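Local coordinates for protein hydrogenase maturation factor (Thermoanaerobacter tengcongensis, PDB 3VTH) that probably transfers the carbamoyl group of carbamoyl phosphate, with the use of ATP, to the C-terminal cysteine of HypE during maturation of [NiFe]-hydrogenases, at residues A[335-340]-A[363-368]. Residues are numbered along the deposited sequence; the frame is centred on the assembly and turned at random. Where two conformers were deposited one is given.
Sequences EPICKD and VNRIDD
Arg365 sets off with CG between its backbone N and carbonyl carbon (chi1 87°) and bends at chi3 (77°), which carries its guanidinium past the side chain of Ile337 to that residue's carbonyl. Arg365 NH1 gives Ile337 O a hydrogen bond of 2.8 Å, 157° at the hydrogen, with the oxygen at the edge of the guanidinium, near its plane. Nearer the backbone, Arg365 CD rests on Ile337 CG2 at 3.7 Å. Lys339 crosses the arginine at about a right angle: its CB meets Arg365 CB at 3.7 Å and its CG lies over the centre of one guanidinium face. The lysine ammonium turns aside, NZ bonding to the backbone carbonyl of Ile362. Both segments are loops of the YrdC-like (telomere recombination) domain, next to its nucleotide site; Asp367, a magnesium ligand in a structure of this protein, here stands about 4 Å from the bound magnesium ion, side chain to ion, beside Ser329, also a magnesium-binding residue. A water joins the loops here, accepting from Ile337 N (2.7 Å) and donating to Asp367 OD2 (3.0 Å). With an alanine at Arg365, Ile337 O would probably lose this donor and the Lys339 methylenes their flat partner. Tyr438 of helix 433-449 also touches the arginine, and Ile337 CD1 packs 3.7 Å from Asp367 OD1.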
ATOM      1  N   GLU A 335       3.683 -13.973 -10.094  1.00 38.98           N
ATOM      2  CA  GLU A 335       5.094 -13.925  -9.726  1.00 37.84           C
ATOM      3  C   GLU A 335       5.513 -12.485  -9.386  1.00 34.99           C
ATOM      4  O   GLU A 335       4.923 -11.543  -9.889  1.00 33.20           O
ATOM      5  CB  GLU A 335       5.958 -14.487 -10.868  1.00 38.87           C
ATOM      6  CG  GLU A 335       5.771 -15.990 -11.090  1.00 42.48           C
ATOM      7  CD  GLU A 335       6.686 -16.577 -12.168  1.00 46.24           C
ATOM      8  OE1 GLU A 335       7.718 -15.953 -12.542  1.00 46.88           O
ATOM      9  OE2 GLU A 335       6.368 -17.684 -12.641  1.00 48.06           O
ATOM     10  N   PRO A 336       6.538 -12.318  -8.535  1.00 34.06           N
ATOM     11  CA  PRO A 336       7.006 -10.956  -8.205  1.00 32.17           C
ATOM     12  C   PRO A 336       7.445 -10.156  -9.449  1.00 30.78           C
ATOM     13  O   PRO A 336       8.015 -10.728 -10.383  1.00 30.80           O
ATOM     14  CB  PRO A 336       8.229 -11.199  -7.312  1.00 32.63           C
ATOM     15  CG  PRO A 336       8.129 -12.638  -6.855  1.00 35.21           C
ATOM     16  CD  PRO A 336       7.362 -13.375  -7.910  1.00 35.18           C
ATOM     17  N   ILE A 337       7.175  -8.854  -9.443  1.00 28.84           N
ATOM     18  CA  ILE A 337       7.661  -7.925 -10.469  1.00 28.00           C
ATOM     19  C   ILE A 337       9.164  -8.115 -10.765  1.00 28.63           C
ATOM     20  O   ILE A 337       9.975  -8.244  -9.839  1.00 28.72           O
ATOM     21  CB  ILE A 337       7.335  -6.447 -10.047  1.00 26.89           C
ATOM     22  CG1 ILE A 337       7.637  -5.447 -11.169  1.00 25.69           C
ATOM     23  CG2 ILE A 337       8.043  -6.042  -8.696  1.00 27.19           C
ATOM     24  CD1 ILE A 337       7.154  -3.994 -10.817  1.00 24.63           C
ATOM     25  N   CYS A 338       9.520  -8.184 -12.052  1.00 28.66           N
ATOM     26  CA  CYS A 338      10.918  -8.300 -12.474  1.00 29.59           C
ATOM     27  C   CYS A 338      11.664  -7.023 -12.131  1.00 28.39           C
ATOM     28  O   CYS A 338      11.118  -5.940 -12.286  1.00 26.76           O
ATOM     29  CB  CYS A 338      11.020  -8.506 -13.990  1.00 29.75           C
ATOM     30  SG  CYS A 338      10.463 -10.109 -14.543  1.00 36.15           S
ATOM     31  N   LYS A 339      12.911  -7.149 -11.698  1.00 28.99           N
ATOM     32  CA  LYS A 339      13.707  -5.962 -11.367  1.00 29.76           C
ATOM     33  C   LYS A 339      15.026  -5.832 -12.138  1.00 30.21           C
ATOM     34  O   LYS A 339      15.598  -4.744 -12.195  1.00 31.20           O
ATOM     35  CB  LYS A 339      13.972  -5.884  -9.860  1.00 30.15           C
ATOM     36  CG  LYS A 339      15.036  -6.835  -9.335  1.00 31.50           C
ATOM     37  CD  LYS A 339      15.532  -6.330  -7.980  1.00 33.08           C
ATOM     38  CE  LYS A 339      16.726  -7.110  -7.477  1.00 32.87           C
ATOM     39  NZ  LYS A 339      17.932  -6.720  -8.254  1.00 39.62           N
ATOM     40  N   ASP A 340      15.507  -6.910 -12.738  1.00 30.53           N
ATOM     41  CA  ASP A 340      16.780  -6.926 -13.466  0.50 31.58           C
ATOM     42  C   ASP A 340      16.560  -7.034 -14.980  1.00 31.66           C
ATOM     43  O   ASP A 340      15.620  -7.720 -15.407  1.00 31.47           O
ATOM     44  CB  ASP A 340      17.608  -8.128 -13.005  0.50 32.59           C
ATOM     45  CG  ASP A 340      18.023  -8.035 -11.549  0.50 34.08           C
ATOM     46  OD1 ASP A 340      18.035  -6.913 -10.993  0.50 33.18           O
ATOM     47  OD2 ASP A 340      18.352  -9.092 -10.963  0.50 36.28           O
ATOM     48  N   VAL A 363      18.033  -2.056  -6.593  1.00 27.02           N
ATOM     49  CA  VAL A 363      18.433  -2.854  -5.450  1.00 26.90           C
ATOM     50  C   VAL A 363      17.224  -3.494  -4.780  1.00 26.32           C
ATOM     51  O   VAL A 363      17.241  -4.681  -4.456  1.00 25.75           O
ATOM     52  CB  VAL A 363      19.225  -2.000  -4.405  1.00 27.27           C
ATOM     53  CG1 VAL A 363      19.620  -2.859  -3.215  1.00 27.35           C
ATOM     54  CG2 VAL A 363      20.486  -1.375  -5.094  1.00 27.65           C
ATOM     55  N   ASN A 364      16.187  -2.690  -4.571  1.00 24.91           N
ATOM     56  CA  ASN A 364      14.994  -3.130  -3.879  1.00 25.01           C
ATOM     57  C   ASN A 364      13.789  -2.921  -4.777  1.00 23.60           C
ATOM     58  O   ASN A 364      13.354  -1.789  -4.984  1.00 23.55           O
ATOM     59  CB  ASN A 364      14.835  -2.344  -2.559  1.00 24.36           C
ATOM     60  CG  ASN A 364      16.084  -2.435  -1.671  1.00 27.27           C
ATOM     61  OD1 ASN A 364      16.738  -1.419  -1.384  1.00 30.18           O
ATOM     62  ND2 ASN A 364      16.438  -3.650  -1.267  1.00 23.53           N
ATOM     63  N   ARG A 365      13.241  -4.000  -5.322  1.00 24.02           N
ATOM     64  CA  ARG A 365      12.085  -3.842  -6.214  1.00 23.45           C
ATOM     65  C   ARG A 365      10.884  -3.428  -5.365  1.00 23.13           C
ATOM     66  O   ARG A 365      10.847  -3.715  -4.157  1.00 22.05           O
ATOM     67  CB  ARG A 365      11.805  -5.145  -6.973  1.00 24.41           C
ATOM     68  CG  ARG A 365      10.904  -6.124  -6.216  1.00 25.36           C
ATOM     69  CD  ARG A 365      10.952  -7.455  -6.888  1.00 28.89           C
ATOM     70  NE  ARG A 365      12.188  -8.173  -6.589  1.00 30.74           N
ATOM     71  CZ  ARG A 365      12.661  -9.163  -7.331  1.00 35.70           C
ATOM     72  NH1 ARG A 365      12.012  -9.539  -8.436  1.00 36.96           N
ATOM     73  NH2 ARG A 365      13.794  -9.758  -6.992  1.00 36.48           N
ATOM     74  N   ILE A 366       9.913  -2.740  -5.980  1.00 22.94           N
ATOM     75  CA  ILE A 366       8.740  -2.258  -5.256  1.00 22.44           C
ATOM     76  C   ILE A 366       7.614  -1.921  -6.233  1.00 22.53           C
ATOM     77  O   ILE A 366       7.827  -1.229  -7.214  1.00 23.00           O
ATOM     78  CB  ILE A 366       9.094  -1.032  -4.325  1.00 21.54           C
ATOM     79  CG1 ILE A 366       7.887  -0.562  -3.509  1.00 20.34           C
ATOM     80  CG2 ILE A 366       9.712   0.137  -5.132  1.00 22.40           C
ATOM     81  CD1 ILE A 366       8.272   0.298  -2.237  1.00 18.67           C
ATOM     82  N   ASP A 367       6.420  -2.444  -5.975  1.00 22.28           N
ATOM     83  CA  ASP A 367       5.277  -2.181  -6.850  1.00 23.05           C
ATOM     84  C   ASP A 367       4.734  -0.763  -6.724  1.00 22.24           C
ATOM     85  O   ASP A 367       5.007  -0.076  -5.746  1.00 22.57           O
ATOM     86  CB  ASP A 367       4.160  -3.181  -6.529  1.00 23.21           C
ATOM     87  CG  ASP A 367       4.421  -4.536  -7.145  1.00 25.41           C
ATOM     88  OD1 ASP A 367       4.412  -4.637  -8.390  1.00 25.78           O
ATOM     89  OD2 ASP A 367       4.665  -5.494  -6.384  1.00 29.49           O
ATOM     90  N   ASP A 368       3.932  -0.344  -7.695  1.00 21.66           N
ATOM     91  CA  ASP A 368       3.171   0.895  -7.557  1.00 21.82           C
ATOM     92  C   ASP A 368       2.192   0.787  -6.391  1.00 20.82           C
ATOM     93  O   ASP A 368       1.642  -0.290  -6.133  1.00 21.11           O
ATOM     94  CB  ASP A 368       2.378   1.189  -8.840  1.00 21.62           C
ATOM     95  CG  ASP A 368       3.269   1.379 -10.053  1.00 25.18           C
ATOM     96  OD1 ASP A 368       4.472   1.724  -9.885  1.00 27.11           O
ATOM     97  OD2 ASP A 368       2.761   1.155 -11.183  1.00 27.45           O
TER
HETATM   98  O   HOH W   1       5.263  -8.098  -7.642  1.00 29.87           O